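Two-domain protein containing predicted PHP-like metal-dependent phosphoesterase (Bacteroides vulgatus ATCC 8482, PDB 3E38) is a predicted metal-dependent phosphoesterase of the PHP family that binds a cluster of zinc ions and may act as a 5'-3' exonuclease on nucleic acids. Local coordinates at residues Ser27-Ser30 and Val34-Thr37; Ile51-His56 and Asn71-Leu76. All blocks are in the same frame, centred on the assembly; numbering follows the deposited sequence.

Contact 1: Ser27-Ser30 and Val34-Thr37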
ATOM      1  N   SER B  27      23.436  -3.494  15.162  1.00 29.55           N
ATOM      2  CA  SER B  27      24.090  -2.773  14.061  1.00 28.75           C
ATOM      3  C   SER B  27      25.264  -3.615  13.571  1.00 28.44           C
ATOM      4  O   SER B  27      25.488  -4.704  14.043  1.00 22.75           O
ATOM      5  CB  SER B  27      24.574  -1.376  14.454  1.00 28.99           C
ATOM      6  OG  SER B  27      25.791  -1.365  15.224  1.00 25.01           O
ATOM      7  N   VAL B  28      25.979  -3.100  12.592  1.00 22.16           N
ATOM      8  CA  VAL B  28      27.115  -3.800  12.025  1.00 22.48           C
ATOM      9  C   VAL B  28      28.284  -3.990  13.035  1.00 27.57           C
ATOM     10  O   VAL B  28      29.311  -4.605  12.714  1.00 26.81           O
ATOM     11  CB  VAL B  28      27.687  -3.014  10.767  1.00 23.87           C
ATOM     12  CG1 VAL B  28      26.745  -3.129   9.573  1.00 18.55           C
ATOM     13  CG2 VAL B  28      27.993  -1.588  11.118  1.00 24.02           C
ATOM     14  N   PHE B  29      28.100  -3.432  14.236  1.00 26.77           N
ATOM     15  CA  PHE B  29      29.109  -3.446  15.305  1.00 27.09           C
ATOM     16  C   PHE B  29      28.962  -4.746  16.086  1.00 29.02           C
ATOM     17  O   PHE B  29      29.763  -5.077  16.941  1.00 26.47           O
ATOM     18  CB  PHE B  29      29.096  -2.158  16.131  1.00 26.74           C
ATOM     19  CG  PHE B  29      29.818  -0.998  15.448  1.00 24.70           C
ATOM     20  CD1 PHE B  29      29.189  -0.215  14.508  1.00 26.12           C
ATOM     21  CD2 PHE B  29      31.105  -0.682  15.775  1.00 16.61           C
ATOM     22  CE1 PHE B  29      29.855   0.807  13.864  1.00 23.09           C
ATOM     23  CE2 PHE B  29      31.797   0.332  15.132  1.00 23.97           C
ATOM     24  CZ  PHE B  29      31.145   1.098  14.182  1.00 33.16           C
ATOM     25  N   SER B  30      27.910  -5.482  15.728  1.00 31.87           N
ATOM     26  CA  SER B  30      27.766  -6.913  16.096  1.00 32.99           C
ATOM     27  C   SER B  30      27.331  -7.606  14.811  1.00 32.18           C
ATOM     28  O   SER B  30      28.042  -7.523  13.823  1.00 33.11           O
ATOM     29  CB  SER B  30      26.840  -7.264  17.293  1.00 32.01           C
ATOM     30  OG  SER B  30      25.596  -6.611  17.251  1.00 35.25           O
ATOM     31  N   VAL B  34      23.065  -2.736   9.521  1.00 27.76           N
ATOM     32  CA  VAL B  34      23.038  -1.285   9.275  1.00 26.49           C
ATOM     33  C   VAL B  34      24.025  -0.514  10.143  1.00 28.05           C
ATOM     34  O   VAL B  34      24.423  -0.946  11.243  1.00 29.46           O
ATOM     35  CB  VAL B  34      21.616  -0.710   9.510  1.00 29.76           C
ATOM     36  CG1 VAL B  34      20.631  -1.333   8.505  1.00 25.10           C
ATOM     37  CG2 VAL B  34      21.113  -0.895  11.000  1.00 23.98           C
ATOM     38  N   TRP B  35      24.418   0.636   9.630  1.00 23.31           N
ATOM     39  CA  TRP B  35      25.238   1.576  10.394  1.00 25.55           C
ATOM     40  C   TRP B  35      24.429   2.079  11.620  1.00 28.02           C
ATOM     41  O   TRP B  35      23.223   2.263  11.520  1.00 29.54           O
ATOM     42  CB  TRP B  35      25.668   2.730   9.510  1.00 23.75           C
ATOM     43  CG  TRP B  35      26.656   3.558  10.158  1.00 19.47           C
ATOM     44  CD1 TRP B  35      26.462   4.774  10.658  1.00 32.52           C
ATOM     45  CD2 TRP B  35      28.046   3.247  10.361  1.00 27.87           C
ATOM     46  NE1 TRP B  35      27.630   5.261  11.186  1.00 34.50           N
ATOM     47  CE2 TRP B  35      28.620   4.343  11.018  1.00 21.44           C
ATOM     48  CE3 TRP B  35      28.851   2.132  10.078  1.00 29.28           C
ATOM     49  CZ2 TRP B  35      29.983   4.392  11.373  1.00 23.24           C
ATOM     50  CZ3 TRP B  35      30.211   2.172  10.465  1.00 27.01           C
ATOM     51  CH2 TRP B  35      30.748   3.297  11.092  1.00 25.64           C
ATOM     52  N   PRO B  36      25.087   2.321  12.773  1.00 31.08           N
ATOM     53  CA  PRO B  36      24.229   2.555  13.963  1.00 28.90           C
ATOM     54  C   PRO B  36      23.274   3.701  13.875  1.00 28.95           C
ATOM     55  O   PRO B  36      22.220   3.604  14.462  1.00 26.40           O
ATOM     56  CB  PRO B  36      25.248   2.780  15.079  1.00 27.85           C
ATOM     57  CG  PRO B  36      26.406   1.912  14.645  1.00 31.87           C
ATOM     58  CD  PRO B  36      26.515   2.227  13.163  1.00 31.70           C
ATOM     59  N   THR B  37      23.585   4.723  13.072  1.00 25.32           N
ATOM     60  CA  THR B  37      22.730   5.911  13.030  1.00 24.95           C
ATOM     61  C   THR B  37      21.378   5.585  12.366  1.00 28.68           C
ATOM     62  O   THR B  37      20.339   6.186  12.624  1.00 27.38           O
ATOM     63  CB  THR B  37      23.438   7.069  12.407  1.00 27.25           C
ATOM     64  OG1 THR B  37      23.925   6.689  11.128  1.00 27.50           O
ATOM     65  CG2 THR B  37      24.626   7.444  13.321  1.00 26.21           C
TER

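Contact 2: Ile51-His56 and Asn71-Leu76. With ZN (zinc ion), chain J.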
ATOM      1  N   ILE B  51      15.280   3.924  22.540  1.00 31.91           N
ATOM      2  CA  ILE B  51      15.888   2.711  22.042  1.00 30.73           C
ATOM      3  C   ILE B  51      17.136   2.375  22.783  1.00 29.58           C
ATOM      4  O   ILE B  51      17.721   3.192  23.426  1.00 27.88           O
ATOM      5  CB  ILE B  51      16.316   2.854  20.532  1.00 32.38           C
ATOM      6  CG1 ILE B  51      17.428   3.875  20.385  1.00 27.98           C
ATOM      7  CG2 ILE B  51      15.128   3.216  19.630  1.00 22.76           C
ATOM      8  CD1 ILE B  51      17.952   4.046  18.934  1.00 25.99           C
ATOM      9  N   SER B  52      17.524   1.129  22.668  1.00 31.76           N
ATOM     10  CA  SER B  52      18.794   0.674  23.165  1.00 32.02           C
ATOM     11  C   SER B  52      19.435  -0.206  22.093  1.00 32.05           C
ATOM     12  O   SER B  52      18.888  -1.262  21.755  1.00 30.47           O
ATOM     13  CB  SER B  52      18.601  -0.120  24.466  1.00 32.38           C
ATOM     14  OG  SER B  52      19.844  -0.498  25.051  1.00 34.36           O
ATOM     15  N   LEU B  53      20.557   0.256  21.553  1.00 29.12           N
ATOM     16  CA  LEU B  53      21.352  -0.519  20.591  1.00 30.20           C
ATOM     17  C   LEU B  53      22.172  -1.479  21.459  1.00 30.42           C
ATOM     18  O   LEU B  53      23.142  -1.092  22.139  1.00 29.82           O
ATOM     19  CB  LEU B  53      22.203   0.396  19.728  1.00 29.81           C
ATOM     20  CG  LEU B  53      22.935  -0.120  18.492  1.00 33.71           C
ATOM     21  CD1 LEU B  53      22.059  -0.973  17.608  1.00 28.07           C
ATOM     22  CD2 LEU B  53      23.495   1.086  17.699  1.00 34.04           C
ATOM     23  N   THR B  54      21.705  -2.726  21.483  1.00 30.41           N
ATOM     24  CA  THR B  54      22.237  -3.752  22.348  1.00 26.59           C
ATOM     25  C   THR B  54      23.025  -4.784  21.584  1.00 26.94           C
ATOM     26  O   THR B  54      22.561  -5.883  21.353  1.00 30.43           O
ATOM     27  CB  THR B  54      21.104  -4.453  23.108  1.00 27.85           C
ATOM     28  OG1 THR B  54      20.310  -5.210  22.187  1.00 27.17           O
ATOM     29  CG2 THR B  54      20.254  -3.440  23.851  1.00 27.88           C
ATOM     30  N   GLU B  55      24.259  -4.424  21.262  1.00 29.91           N
ATOM     31  CA  GLU B  55      25.168  -5.301  20.517  1.00 28.51           C
ATOM     32  C   GLU B  55      25.530  -6.539  21.348  1.00 31.49           C
ATOM     33  O   GLU B  55      25.554  -6.537  22.588  1.00 28.69           O
ATOM     34  CB  GLU B  55      26.466  -4.602  20.086  1.00 29.64           C
ATOM     35  CG  GLU B  55      26.396  -3.196  19.418  1.00 30.90           C
ATOM     36  CD  GLU B  55      25.685  -3.090  18.085  1.00 36.45           C
ATOM     37  OE1 GLU B  55      25.163  -4.091  17.547  1.00 23.05           O
ATOM     38  OE2 GLU B  55      25.660  -1.946  17.559  1.00 25.46           O
ATOM     39  N   HIS B  56      25.778  -7.620  20.627  1.00 31.29           N
ATOM     40  CA  HIS B  56      26.266  -8.835  21.251  1.00 30.24           C
ATOM     41  C   HIS B  56      27.643  -8.492  21.776  1.00 30.78           C
ATOM     42  O   HIS B  56      28.445  -7.834  21.099  1.00 26.44           O
ATOM     43  CB  HIS B  56      26.435  -9.998  20.256  1.00 29.01           C
ATOM     44  CG  HIS B  56      25.161 -10.513  19.681  1.00 27.36           C
ATOM     45  ND1 HIS B  56      24.307 -11.333  20.389  1.00 28.25           N
ATOM     46  CD2 HIS B  56      24.610 -10.358  18.459  1.00 26.64           C
ATOM     47  CE1 HIS B  56      23.272 -11.638  19.633  1.00 29.76           C
ATOM     48  NE2 HIS B  56      23.426 -11.052  18.457  1.00 23.14           N
ATOM     49  N   ASN B  71      31.543  -0.112  23.359  1.00 29.08           N
ATOM     50  CA  ASN B  71      30.767   1.098  23.640  1.00 27.37           C
ATOM     51  C   ASN B  71      30.583   1.906  22.364  1.00 29.74           C
ATOM     52  O   ASN B  71      29.814   2.841  22.294  1.00 30.27           O
ATOM     53  CB  ASN B  71      31.476   1.938  24.699  1.00 22.14           C
ATOM     54  CG  ASN B  71      31.593   1.239  26.018  1.00 22.88           C
ATOM     55  OD1 ASN B  71      30.596   0.759  26.558  1.00 26.93           O
ATOM     56  ND2 ASN B  71      32.800   1.228  26.595  1.00 23.33           N
ATOM     57  N   ARG B  72      31.296   1.501  21.331  1.00 28.92           N
ATOM     58  CA  ARG B  72      31.345   2.321  20.102  1.00 28.94           C
ATOM     59  C   ARG B  72      29.986   2.565  19.333  1.00 30.82           C
ATOM     60  O   ARG B  72      29.752   3.667  18.828  1.00 28.30           O
ATOM     61  CB  ARG B  72      32.413   1.746  19.172  1.00 26.63           C
ATOM     62  CG  ARG B  72      32.675   2.533  17.903  1.00 21.72           C
ATOM     63  CD  ARG B  72      33.172   3.894  18.157  1.00 18.74           C
ATOM     64  NE  ARG B  72      33.517   4.526  16.872  1.00 18.23           N
ATOM     65  CZ  ARG B  72      33.674   5.825  16.682  1.00 25.43           C
ATOM     66  NH1 ARG B  72      33.501   6.664  17.688  1.00 28.89           N
ATOM     67  NH2 ARG B  72      33.967   6.281  15.465  1.00 26.11           N
ATOM     68  N   SER B  73      29.098   1.582  19.196  1.00 29.63           N
ATOM     69  CA  SER B  73      27.891   1.870  18.404  1.00 31.93           C
ATOM     70  C   SER B  73      27.016   2.894  19.156  1.00 30.94           C
ATOM     71  O   SER B  73      26.440   3.783  18.570  1.00 33.00           O
ATOM     72  CB  SER B  73      27.144   0.600  18.031  1.00 29.12           C
ATOM     73  OG  SER B  73      26.836  -0.150  19.159  1.00 36.52           O
ATOM     74  N   PHE B  74      27.037   2.816  20.467  1.00 30.06           N
ATOM     75  CA  PHE B  74      26.321   3.785  21.306  1.00 30.49           C
ATOM     76  C   PHE B  74      26.906   5.169  21.077  1.00 26.38           C
ATOM     77  O   PHE B  74      26.230   6.155  20.896  1.00 27.58           O
ATOM     78  CB  PHE B  74      26.427   3.377  22.790  1.00 28.02           C
ATOM     79  CG  PHE B  74      25.954   4.431  23.768  1.00 29.64           C
ATOM     80  CD1 PHE B  74      24.619   4.472  24.187  1.00 28.93           C
ATOM     81  CD2 PHE B  74      26.850   5.317  24.329  1.00 28.99           C
ATOM     82  CE1 PHE B  74      24.193   5.398  25.071  1.00 28.79           C
ATOM     83  CE2 PHE B  74      26.436   6.239  25.233  1.00 28.50           C
ATOM     84  CZ  PHE B  74      25.089   6.302  25.590  1.00 34.08           C
ATOM     85  N   ASP B  75      28.207   5.235  21.078  1.00 28.17           N
ATOM     86  CA  ASP B  75      28.878   6.514  20.924  1.00 28.62           C
ATOM     87  C   ASP B  75      28.456   7.169  19.624  1.00 28.29           C
ATOM     88  O   ASP B  75      28.232   8.379  19.541  1.00 29.91           O
ATOM     89  CB  ASP B  75      30.414   6.343  20.947  1.00 28.35           C
ATOM     90  CG  ASP B  75      30.983   6.033  22.346  1.00 35.61           C
ATOM     91  OD1 ASP B  75      30.243   6.010  23.375  1.00 36.15           O
ATOM     92  OD2 ASP B  75      32.215   5.809  22.405  1.00 38.66           O
ATOM     93  N   LEU B  76      28.334   6.361  18.593  1.00 28.57           N
ATOM     94  CA  LEU B  76      28.018   6.885  17.234  1.00 27.22           C
ATOM     95  C   LEU B  76      26.588   7.387  17.062  1.00 27.56           C
ATOM     96  O   LEU B  76      26.276   8.141  16.149  1.00 26.51           O
ATOM     97  CB  LEU B  76      28.268   5.792  16.183  1.00 25.74           C
ATOM     98  CG  LEU B  76      29.733   5.485  15.913  1.00 24.99           C
ATOM     99  CD1 LEU B  76      29.910   4.199  15.157  1.00 27.36           C
ATOM    100  CD2 LEU B  76      30.357   6.692  15.134  1.00 23.79           C
TER
HETATM  101 ZN    ZN J   6      22.220 -11.105  16.687  1.00 32.50          ZN

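Contact 1: Ser27-Ser30 and Val34-Thr37
F29 reaches from the 27-30 turn into the angle between W35 and P36, and its ring carries the aromatic part of the packing. Its CB carries CG beside the backbone N and anti to the carbonyl carbon (chi1 -79°), which swings the ring out of the turn toward residues 34-37. CD1 then meets CG of P36 at 3.5 Å. One atom further round, CE1 stands over a face of the W35 indole, 3.7 Å from CZ3 of W35, and also touches CD of the proline. CZ, at the tip, lies 3.8 Å from CH2 of W35. The two rings form an offset edge-to-face pair, the F29 edge toward the indole face, with planes inclined at 63°.

The turn that presents F29 is a type I beta turn from S27 to S30, in the loop that follows strand 17-22 of the PHP domain and leads by way of P36 into helix 36-45. An ST turn adds to it: S27 OG accepts the backbone N of F29 at 3.3 Å. The same hydroxyl packs against CG of P36 and also makes a probable, very short hydrogen bond to the carboxylate of E55.

Backbone and side chain both converge on the carbonyl of V34. V28 N donates to V34 O at 3.0 Å, with the donor tilted 32° from the carbonyl plane, while CB of S27 and both methyls of V28 crowd around the same oxygen. The CG2 methyl of V28 also approaches CE3 of W35 at 4.0 Å, near the corner of the indole that F29 overlaps. At the interface with the second subunit, H62 of that subunit stacks on W35, and V28 packs against W35 of the same neighbour.

Contact 2: Ile51-His56 and Asn71-Leu76
L53 lays its CD2 methyl against the CB of S73, 3.7 Å away, where strand 50-56 faces the first turn of helix 72-83. These are the first strand and the helix of a beta-alpha-beta unit completed by strand 87-95; the backbones come closest at L53 and F74, whose CA atoms are 6.6 Å apart.

Two residues further along the strand, E55 also points toward the helix. Its chain bends at chi2 (-63°), bringing the carboxylate round beside S73, so that CG as well as OE2 meets the hydroxyl. S73 OG donates to E55 OE2 (2.7 Å), which accepts through its anti lone pair, on the side away from OE1. The carboxylate is buried. OE2 is probably also bonded to S27 OG, though that pair is short enough to call for caution, and OE1 probably to S30 OG, so the group is likely to have little freedom to turn. Replacing the glutamate by an alanine here removes the carboxylate, and would probably leave S73 OG without its acceptor, deprive S27 and S30 of one partner each, and open a gap between strand and helix.

The next residue, H56, leaves the contact for the metal centre, where D31 and H196 bind the same ion. Its imidazole is oriented by a bond from ND1 to T95 OG1, and NE2 coordinates zinc at 2.1 Å.

Both contacts are buried in the PHP domain, their centres about 8 Å apart, and they touch each other. Contact 1 is short-range, closing the loop between strand 17-22 and helix 36-45 through aromatic and proline packing and a backbone bond. Contact 2 spans a longer connection and sets strand against helix through one leucine and a carboxylate-serine bond. The E55 carboxylate and the packing of F29 CZ on L76 CD1, 3.5 Å away, tie the two together. Contact 2 includes a zinc ligand, whereas in contact 1 the S27 side chain lies about 10 Å from a zinc ion. Each also borders the second subunit, contact 1 through W35 and contact 2 through R72, which pairs with D65 there.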